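Local coordinates for ABC-type transport system, molybdenum-specific extracellular solute-binding protein (PDB 4KD5) that probably binds molybdate or tungstate outside the cell as the solute-binding component of an ABC-type molybdenum transporter, at residues G41-G53 with S61-L75. Numbering follows the deposited sequence.
With SBT (2-butanol), chain G.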
ATOM      1  N   GLY A  41      -8.284 -12.469 -22.709  1.00 62.40           N
ATOM      2  CA  GLY A  41      -9.516 -13.144 -23.078  1.00 68.54           C
ATOM      3  C   GLY A  41     -10.637 -12.186 -23.439  1.00 64.13           C
ATOM      4  O   GLY A  41     -10.431 -10.972 -23.520  1.00 53.48           O
ATOM      5  N   ALA A  42     -11.826 -12.739 -23.665  1.00 62.67           N
ATOM      6  CA  ALA A  42     -13.020 -11.933 -23.915  1.00 61.89           C
ATOM      7  C   ALA A  42     -13.581 -11.413 -22.594  1.00 64.86           C
ATOM      8  O   ALA A  42     -13.777 -12.186 -21.654  1.00 65.98           O
ATOM      9  CB  ALA A  42     -14.066 -12.752 -24.641  1.00 64.06           C
ATOM     10  N   SER A  43     -13.859 -10.111 -22.544  1.00 64.29           N
ATOM     11  CA  SER A  43     -14.255  -9.429 -21.315  1.00 58.19           C
ATOM     12  C   SER A  43     -15.368 -10.131 -20.543  1.00 56.68           C
ATOM     13  O   SER A  43     -15.307 -10.231 -19.317  1.00 62.75           O
ATOM     14  CB  SER A  43     -14.658  -7.987 -21.620  1.00 58.67           C
ATOM     15  OG  SER A  43     -13.614  -7.305 -22.285  1.00 62.98           O
ATOM     16  N   GLY A  44     -16.372 -10.624 -21.261  1.00 62.31           N
ATOM     17  CA  GLY A  44     -17.485 -11.313 -20.636  1.00 59.67           C
ATOM     18  C   GLY A  44     -17.093 -12.584 -19.906  1.00 58.44           C
ATOM     19  O   GLY A  44     -17.604 -12.858 -18.821  1.00 62.23           O
ATOM     20  N   SER A  45     -16.192 -13.365 -20.498  1.00 56.39           N
ATOM     21  CA  SER A  45     -15.726 -14.604 -19.887  1.00 56.89           C
ATOM     22  C   SER A  45     -14.773 -14.325 -18.728  1.00 59.48           C
ATOM     23  O   SER A  45     -14.774 -15.036 -17.720  1.00 63.56           O
ATOM     24  CB  SER A  45     -15.041 -15.481 -20.932  1.00 63.11           C
ATOM     25  OG  SER A  45     -15.907 -15.726 -22.020  1.00 78.74           O
ATOM     26  N   LEU A  46     -13.952 -13.293 -18.891  1.00 50.99           N
ATOM     27  CA  LEU A  46     -13.074 -12.827 -17.827  1.00 54.05           C
ATOM     28  C   LEU A  46     -13.897 -12.415 -16.609  1.00 58.07           C
ATOM     29  O   LEU A  46     -13.499 -12.650 -15.469  1.00 60.55           O
ATOM     30  CB  LEU A  46     -12.217 -11.659 -18.320  1.00 48.43           C
ATOM     31  CG  LEU A  46     -11.287 -11.949 -19.499  1.00 50.29           C
ATOM     32  CD1 LEU A  46     -10.576 -10.691 -19.978  1.00 53.04           C
ATOM     33  CD2 LEU A  46     -10.270 -13.016 -19.126  1.00 48.58           C
ATOM     34  N   GLN A  47     -15.051 -11.805 -16.865  1.00 62.88           N
ATOM     35  CA  GLN A  47     -15.994 -11.440 -15.810  1.00 64.76           C
ATOM     36  C   GLN A  47     -16.464 -12.676 -15.046  1.00 71.03           C
ATOM     37  O   GLN A  47     -16.520 -12.669 -13.814  1.00 73.72           O
ATOM     38  CB  GLN A  47     -17.200 -10.708 -16.415  1.00 64.30           C
ATOM     39  CG  GLN A  47     -18.360 -10.496 -15.452  1.00 61.90           C
ATOM     40  CD  GLN A  47     -19.645 -10.096 -16.158  1.00 66.40           C
ATOM     41  OE1 GLN A  47     -19.621  -9.578 -17.274  1.00 68.24           O
ATOM     42  NE2 GLN A  47     -20.778 -10.339 -15.508  1.00 55.25           N
ATOM     43  N   GLN A  48     -16.785 -13.735 -15.786  1.00 71.40           N
ATOM     44  CA  GLN A  48     -17.272 -14.985 -15.203  1.00 76.08           C
ATOM     45  C   GLN A  48     -16.249 -15.627 -14.266  1.00 75.88           C
ATOM     46  O   GLN A  48     -16.608 -16.121 -13.200  1.00 78.82           O
ATOM     47  CB  GLN A  48     -17.675 -15.963 -16.312  1.00 79.66           C
ATOM     48  CG  GLN A  48     -18.870 -15.504 -17.134  1.00 89.60           C
ATOM     49  CD  GLN A  48     -18.818 -15.978 -18.575  1.00100.76           C
ATOM     50  OE1 GLN A  48     -19.469 -15.407 -19.450  1.00101.14           O
ATOM     51  NE2 GLN A  48     -18.043 -17.027 -18.828  1.00108.00           N
ATOM     52  N   GLN A  49     -14.980 -15.613 -14.665  1.00 70.44           N
ATOM     53  CA  GLN A  49     -13.911 -16.169 -13.836  1.00 68.20           C
ATOM     54  C   GLN A  49     -13.774 -15.425 -12.511  1.00 60.24           C
ATOM     55  O   GLN A  49     -13.636 -16.042 -11.455  1.00 60.31           O
ATOM     56  CB  GLN A  49     -12.578 -16.156 -14.591  1.00 66.09           C
ATOM     57  CG  GLN A  49     -12.489 -17.177 -15.707  1.00 73.07           C
ATOM     58  CD  GLN A  49     -12.712 -18.595 -15.220  1.00 84.59           C
ATOM     59  OE1 GLN A  49     -11.962 -19.103 -14.386  1.00 84.15           O
ATOM     60  NE2 GLN A  49     -13.756 -19.240 -15.734  1.00 89.15           N
ATOM     61  N   ILE A  50     -13.807 -14.099 -12.577  1.00 52.61           N
ATOM     62  CA  ILE A  50     -13.775 -13.265 -11.382  1.00 48.28           C
ATOM     63  C   ILE A  50     -14.991 -13.571 -10.502  1.00 50.86           C
ATOM     64  O   ILE A  50     -14.900 -13.561  -9.275  1.00 58.30           O
ATOM     65  CB  ILE A  50     -13.730 -11.766 -11.758  1.00 49.72           C
ATOM     66  CG1 ILE A  50     -12.459 -11.462 -12.549  1.00 41.06           C
ATOM     67  CG2 ILE A  50     -13.801 -10.883 -10.526  1.00 44.85           C
ATOM     68  CD1 ILE A  50     -12.359 -10.030 -13.024  1.00 42.91           C
ATOM     69  N   GLU A  51     -16.123 -13.862 -11.141  1.00 53.55           N
ATOM     70  CA  GLU A  51     -17.343 -14.221 -10.424  1.00 56.09           C
ATOM     71  C   GLU A  51     -17.240 -15.604  -9.785  1.00 60.68           C
ATOM     72  O   GLU A  51     -17.909 -15.877  -8.793  1.00 59.90           O
ATOM     73  CB  GLU A  51     -18.564 -14.148 -11.354  1.00 59.19           C
ATOM     74  CG  GLU A  51     -18.997 -12.737 -11.739  1.00 60.00           C
ATOM     75  CD  GLU A  51     -20.019 -12.715 -12.869  1.00 68.08           C
ATOM     76  OE1 GLU A  51     -19.887 -13.524 -13.811  1.00 70.33           O
ATOM     77  OE2 GLU A  51     -20.953 -11.886 -12.820  1.00 70.56           O
ATOM     78  N   GLN A  52     -16.414 -16.474 -10.363  1.00 65.62           N
ATOM     79  CA  GLN A  52     -16.195 -17.814  -9.822  1.00 70.96           C
ATOM     80  C   GLN A  52     -15.190 -17.779  -8.674  1.00 69.86           C
ATOM     81  O   GLN A  52     -15.122 -18.707  -7.868  1.00 75.09           O
ATOM     82  CB  GLN A  52     -15.714 -18.778 -10.918  1.00 71.04           C
ATOM     83  CG  GLN A  52     -16.750 -19.068 -12.000  1.00 82.12           C
ATOM     84  CD  GLN A  52     -16.177 -19.801 -13.202  1.00 87.86           C
ATOM     85  OE1 GLN A  52     -15.098 -20.390 -13.131  1.00 90.89           O
ATOM     86  NE2 GLN A  52     -16.900 -19.763 -14.316  1.00 88.65           N
ATOM     87  N   GLY A  53     -14.406 -16.707  -8.608  1.00 64.14           N
ATOM     88  CA  GLY A  53     -13.419 -16.551  -7.555  1.00 61.34           C
ATOM     89  C   GLY A  53     -11.994 -16.820  -7.999  1.00 66.15           C
ATOM     90  O   GLY A  53     -11.132 -17.143  -7.182  1.00 70.37           O
ATOM     91  N   SER A  61     -11.069  -3.933 -18.959  1.00 53.86           N
ATOM     92  CA  SER A  61     -12.162  -4.406 -19.803  1.00 58.73           C
ATOM     93  C   SER A  61     -12.264  -3.657 -21.128  1.00 62.80           C
ATOM     94  O   SER A  61     -11.678  -2.592 -21.294  1.00 65.05           O
ATOM     95  CB  SER A  61     -13.483  -4.294 -19.050  1.00 66.46           C
ATOM     96  OG  SER A  61     -14.342  -5.345 -19.418  1.00 76.81           O
ATOM     97  N   ALA A  62     -13.029  -4.220 -22.060  1.00 58.23           N
ATOM     98  CA  ALA A  62     -13.258  -3.600 -23.364  1.00 64.63           C
ATOM     99  C   ALA A  62     -14.452  -2.655 -23.307  1.00 75.94           C
ATOM    100  O   ALA A  62     -14.567  -1.727 -24.112  1.00 87.68           O
ATOM    101  CB  ALA A  62     -13.477  -4.659 -24.429  1.00 61.78           C
ATOM    102  N   GLY A  63     -15.354  -2.915 -22.367  1.00 69.51           N
ATOM    103  CA  GLY A  63     -16.553  -2.108 -22.223  1.00 72.08           C
ATOM    104  C   GLY A  63     -16.969  -1.921 -20.777  1.00 71.17           C
ATOM    105  O   GLY A  63     -16.385  -2.521 -19.872  1.00 67.53           O
ATOM    106  N   GLN A  64     -17.989  -1.094 -20.561  1.00 71.47           N
ATOM    107  CA  GLN A  64     -18.441  -0.765 -19.211  1.00 67.71           C
ATOM    108  C   GLN A  64     -19.459  -1.754 -18.653  1.00 69.09           C
ATOM    109  O   GLN A  64     -19.699  -1.785 -17.448  1.00 72.45           O
ATOM    110  CB  GLN A  64     -19.025   0.652 -19.167  1.00 72.64           C
ATOM    111  CG  GLN A  64     -18.049   1.773 -19.504  1.00 78.87           C
ATOM    112  CD  GLN A  64     -17.201   2.224 -18.322  1.00 84.12           C
ATOM    113  OE1 GLN A  64     -16.447   3.190 -18.429  1.00 83.14           O
ATOM    114  NE2 GLN A  64     -17.321   1.531 -17.193  1.00 85.07           N
ATOM    115  N   LYS A  65     -20.053  -2.551 -19.537  1.00 70.40           N
ATOM    116  CA  LYS A  65     -21.108  -3.497 -19.166  1.00 73.31           C
ATOM    117  C   LYS A  65     -20.663  -4.501 -18.100  1.00 68.14           C
ATOM    118  O   LYS A  65     -21.362  -4.725 -17.111  1.00 69.09           O
ATOM    119  CB  LYS A  65     -21.602  -4.238 -20.414  1.00 79.39           C
ATOM    120  CG  LYS A  65     -22.991  -4.852 -20.298  1.00 91.09           C
ATOM    121  CD  LYS A  65     -22.953  -6.312 -19.836  1.00 94.83           C
ATOM    122  CE  LYS A  65     -24.359  -6.798 -19.475  1.00 97.21           C
ATOM    123  NZ  LYS A  65     -24.423  -8.260 -19.176  1.00 93.93           N
ATOM    124  N   GLN A  66     -19.492  -5.092 -18.297  1.00 61.77           N
ATOM    125  CA  GLN A  66     -18.989  -6.120 -17.390  1.00 64.62           C
ATOM    126  C   GLN A  66     -18.526  -5.576 -16.036  1.00 61.15           C
ATOM    127  O   GLN A  66     -18.578  -6.283 -15.029  1.00 59.95           O
ATOM    128  CB  GLN A  66     -17.870  -6.915 -18.069  1.00 65.73           C
ATOM    129  CG  GLN A  66     -17.230  -6.184 -19.237  1.00 66.68           C
ATOM    130  CD  GLN A  66     -17.920  -6.452 -20.554  1.00 64.46           C
ATOM    131  OE1 GLN A  66     -17.982  -5.584 -21.422  1.00 72.84           O
ATOM    132  NE2 GLN A  66     -18.424  -7.667 -20.720  1.00 67.20           N
HETATM  133  N   MSE A  67     -18.073  -4.325 -16.014  1.00 53.46           N
HETATM  134  CA  MSE A  67     -17.678  -3.674 -14.767  1.00 51.68           C
HETATM  135  C   MSE A  67     -18.892  -3.424 -13.882  1.00 62.66           C
HETATM  136  O   MSE A  67     -18.827  -3.595 -12.662  1.00 65.22           O
HETATM  137  CB  MSE A  67     -16.959  -2.357 -15.061  1.00 43.73           C
HETATM  138  CG  MSE A  67     -15.550  -2.528 -15.598  1.00 54.58           C
HETATM  139 SE   MSE A  67     -14.337  -3.231 -14.241  1.00 82.30          SE
HETATM  140  CE  MSE A  67     -12.730  -3.407 -15.330  1.00 48.68           C
ATOM    141  N   LYS A  68     -20.001  -3.032 -14.504  1.00 49.80           N
ATOM    142  CA  LYS A  68     -21.234  -2.749 -13.778  1.00 53.49           C
ATOM    143  C   LYS A  68     -21.778  -3.965 -13.033  1.00 63.93           C
ATOM    144  O   LYS A  68     -22.212  -3.851 -11.889  1.00 74.95           O
ATOM    145  CB  LYS A  68     -22.292  -2.168 -14.725  1.00 59.56           C
ATOM    146  CG  LYS A  68     -22.213  -0.653 -14.876  1.00 69.89           C
ATOM    147  CD  LYS A  68     -23.065  -0.143 -16.033  1.00 79.91           C
ATOM    148  CE  LYS A  68     -22.930   1.365 -16.192  1.00 85.24           C
ATOM    149  NZ  LYS A  68     -23.700   1.886 -17.358  1.00 89.32           N
ATOM    150  N   VAL A  69     -21.753  -5.122 -13.688  1.00 63.80           N
ATOM    151  CA  VAL A  69     -22.194  -6.365 -13.062  1.00 61.92           C
ATOM    152  C   VAL A  69     -21.290  -6.699 -11.884  1.00 63.33           C
ATOM    153  O   VAL A  69     -21.765  -6.921 -10.771  1.00 60.23           O
ATOM    154  CB  VAL A  69     -22.171  -7.538 -14.047  1.00 59.34           C
ATOM    155  CG1 VAL A  69     -22.683  -8.796 -13.377  1.00 56.96           C
ATOM    156  CG2 VAL A  69     -23.010  -7.216 -15.271  1.00 58.93           C
ATOM    157  N   LEU A  70     -19.985  -6.727 -12.142  1.00 60.70           N
ATOM    158  CA  LEU A  70     -18.990  -7.011 -11.113  1.00 56.64           C
ATOM    159  C   LEU A  70     -19.124  -6.108  -9.890  1.00 57.15           C
ATOM    160  O   LEU A  70     -18.963  -6.563  -8.760  1.00 60.79           O
ATOM    161  CB  LEU A  70     -17.574  -6.919 -11.691  1.00 52.96           C
ATOM    162  CG  LEU A  70     -17.183  -8.045 -12.650  1.00 47.82           C
ATOM    163  CD1 LEU A  70     -15.798  -7.824 -13.230  1.00 44.38           C
ATOM    164  CD2 LEU A  70     -17.244  -9.371 -11.928  1.00 44.40           C
ATOM    165  N   ASP A  71     -19.429  -4.834 -10.115  1.00 56.04           N
ATOM    166  CA  ASP A  71     -19.584  -3.887  -9.013  1.00 56.92           C
ATOM    167  C   ASP A  71     -20.912  -4.115  -8.289  1.00 61.06           C
ATOM    168  O   ASP A  71     -21.006  -3.940  -7.074  1.00 68.06           O
ATOM    169  CB  ASP A  71     -19.479  -2.447  -9.519  1.00 56.95           C
ATOM    170  CG  ASP A  71     -19.212  -1.455  -8.403  1.00 60.77           C
ATOM    171  OD1 ASP A  71     -18.595  -1.849  -7.389  1.00 58.23           O
ATOM    172  OD2 ASP A  71     -19.615  -0.280  -8.546  1.00 59.67           O
ATOM    173  N   GLU A  72     -21.931  -4.522  -9.041  1.00 61.85           N
ATOM    174  CA  GLU A  72     -23.230  -4.880  -8.468  1.00 69.36           C
ATOM    175  C   GLU A  72     -23.095  -6.076  -7.530  1.00 71.16           C
ATOM    176  O   GLU A  72     -23.771  -6.154  -6.503  1.00 73.95           O
ATOM    177  CB  GLU A  72     -24.237  -5.193  -9.584  1.00 80.65           C
ATOM    178  CG  GLU A  72     -25.444  -6.018  -9.139  1.00 90.26           C
ATOM    179  CD  GLU A  72     -26.471  -6.206 -10.245  1.00 98.17           C
ATOM    180  OE1 GLU A  72     -26.071  -6.544 -11.379  1.00102.32           O
ATOM    181  OE2 GLU A  72     -27.678  -6.014  -9.979  1.00 99.26           O
ATOM    182  N   GLU A  73     -22.213  -7.004  -7.890  1.00 72.02           N
ATOM    183  CA  GLU A  73     -21.974  -8.196  -7.087  1.00 71.11           C
ATOM    184  C   GLU A  73     -20.837  -7.960  -6.090  1.00 70.96           C
ATOM    185  O   GLU A  73     -20.394  -8.886  -5.409  1.00 72.20           O
ATOM    186  CB  GLU A  73     -21.663  -9.392  -7.995  1.00 71.83           C
ATOM    187  CG  GLU A  73     -22.748  -9.696  -9.030  1.00 79.37           C
ATOM    188  CD  GLU A  73     -22.235 -10.535 -10.192  1.00 82.05           C
ATOM    189  OE1 GLU A  73     -21.005 -10.571 -10.400  1.00 77.55           O
ATOM    190  OE2 GLU A  73     -23.060 -11.155 -10.896  1.00 87.35           O
ATOM    191  N   LYS A  74     -20.370  -6.713  -6.024  1.00 68.73           N
ATOM    192  CA  LYS A  74     -19.349  -6.290  -5.059  1.00 67.78           C
ATOM    193  C   LYS A  74     -18.027  -7.063  -5.147  1.00 64.33           C
ATOM    194  O   LYS A  74     -17.395  -7.356  -4.132  1.00 72.62           O
ATOM    195  CB  LYS A  74     -19.916  -6.314  -3.632  1.00 71.94           C
ATOM    196  CG  LYS A  74     -20.977  -5.244  -3.374  1.00 73.08           C
ATOM    197  CD  LYS A  74     -21.292  -5.122  -1.889  1.00 73.86           C
ATOM    198  CE  LYS A  74     -21.858  -3.751  -1.554  1.00 78.94           C
ATOM    199  NZ  LYS A  74     -20.945  -2.664  -2.009  1.00 75.84           N
ATOM    200  N   LEU A  75     -17.607  -7.365  -6.371  1.00 49.94           N
ATOM    201  CA  LEU A  75     -16.367  -8.092  -6.603  1.00 44.82           C
ATOM    202  C   LEU A  75     -15.228  -7.135  -6.951  1.00 51.85           C
ATOM    203  O   LEU A  75     -14.119  -7.567  -7.278  1.00 55.29           O
ATOM    204  CB  LEU A  75     -16.556  -9.130  -7.711  1.00 46.55           C
ATOM    205  CG  LEU A  75     -17.568 -10.241  -7.427  1.00 49.13           C
ATOM    206  CD1 LEU A  75     -17.778 -11.119  -8.647  1.00 47.52           C
ATOM    207  CD2 LEU A  75     -17.116 -11.091  -6.259  1.00 49.05           C
TER
HETATM  208  C1  SBT G 302     -21.598   0.452 -22.019  1.00 53.40           C
HETATM  209  C2  SBT G 302     -20.364  -0.172 -22.645  1.00 52.77           C
HETATM  210  C3  SBT G 302     -20.619  -1.625 -23.013  1.00 49.42           C
HETATM  211  C4  SBT G 302     -19.700  -2.071 -24.129  1.00 44.49           C
HETATM  212  OH  SBT G 302     -20.043   0.562 -23.823  1.00 61.09           O
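Ser43 OG accepts a hydrogen bond from Ala62 N at 3.1 Å, joining the start of helix 43-52 to segment 61-75. The Ser43 hydroxyl lies beside the Ser43 backbone N, where it also meets the Ala62 methyl. The Ser43 CB packs against Ser61 OG and the amide carbon of Gln66, whose bent side chain carries NE2 toward the backbone of Gly44.

Further along, the two helices run nearly parallel, 13° apart, and the axes of these short segments approach to 9.8 Å. The apolar layer is formed by Leu70, whose CD2 reaches Ile50 CG2 at 4.0 Å and the aliphatic CG atoms of Gln47 and Glu51. Leu75 CD1 closes the far end, 3.6 Å from Glu51 CA. Phe59 lies beneath both Ile50 and Leu70; its strand, 58-60, links the two helices, which lie side by side on one lobe of the alpha-beta-alpha periplasmic-binding-protein fold.

A polar group lies beside this layer. The extended Gln47 side chain, CG anti to the backbone N, crosses Val69 at about a right angle and puts NE2 near Val69 CG1. Gln47 NE2 donates a nearly straight bond (3.1 Å, 170°) to Glu51 OE2, meeting it from above the carboxylate plane. Glu51 OE2 also lies 2.8 Å from Glu73 OE1, the carboxylate planes being turned 39° apart.

With Glu51 OE2 this close to a second carboxylate while accepting the Gln47 bond, one of the two acids probably holds a proton. At the other end, the Ala62 N-H uses the hydroxyl of Ser43, a predicted molybdate ligand, as an acceptor, so the hydroxyl proton could still be given to another acceptor.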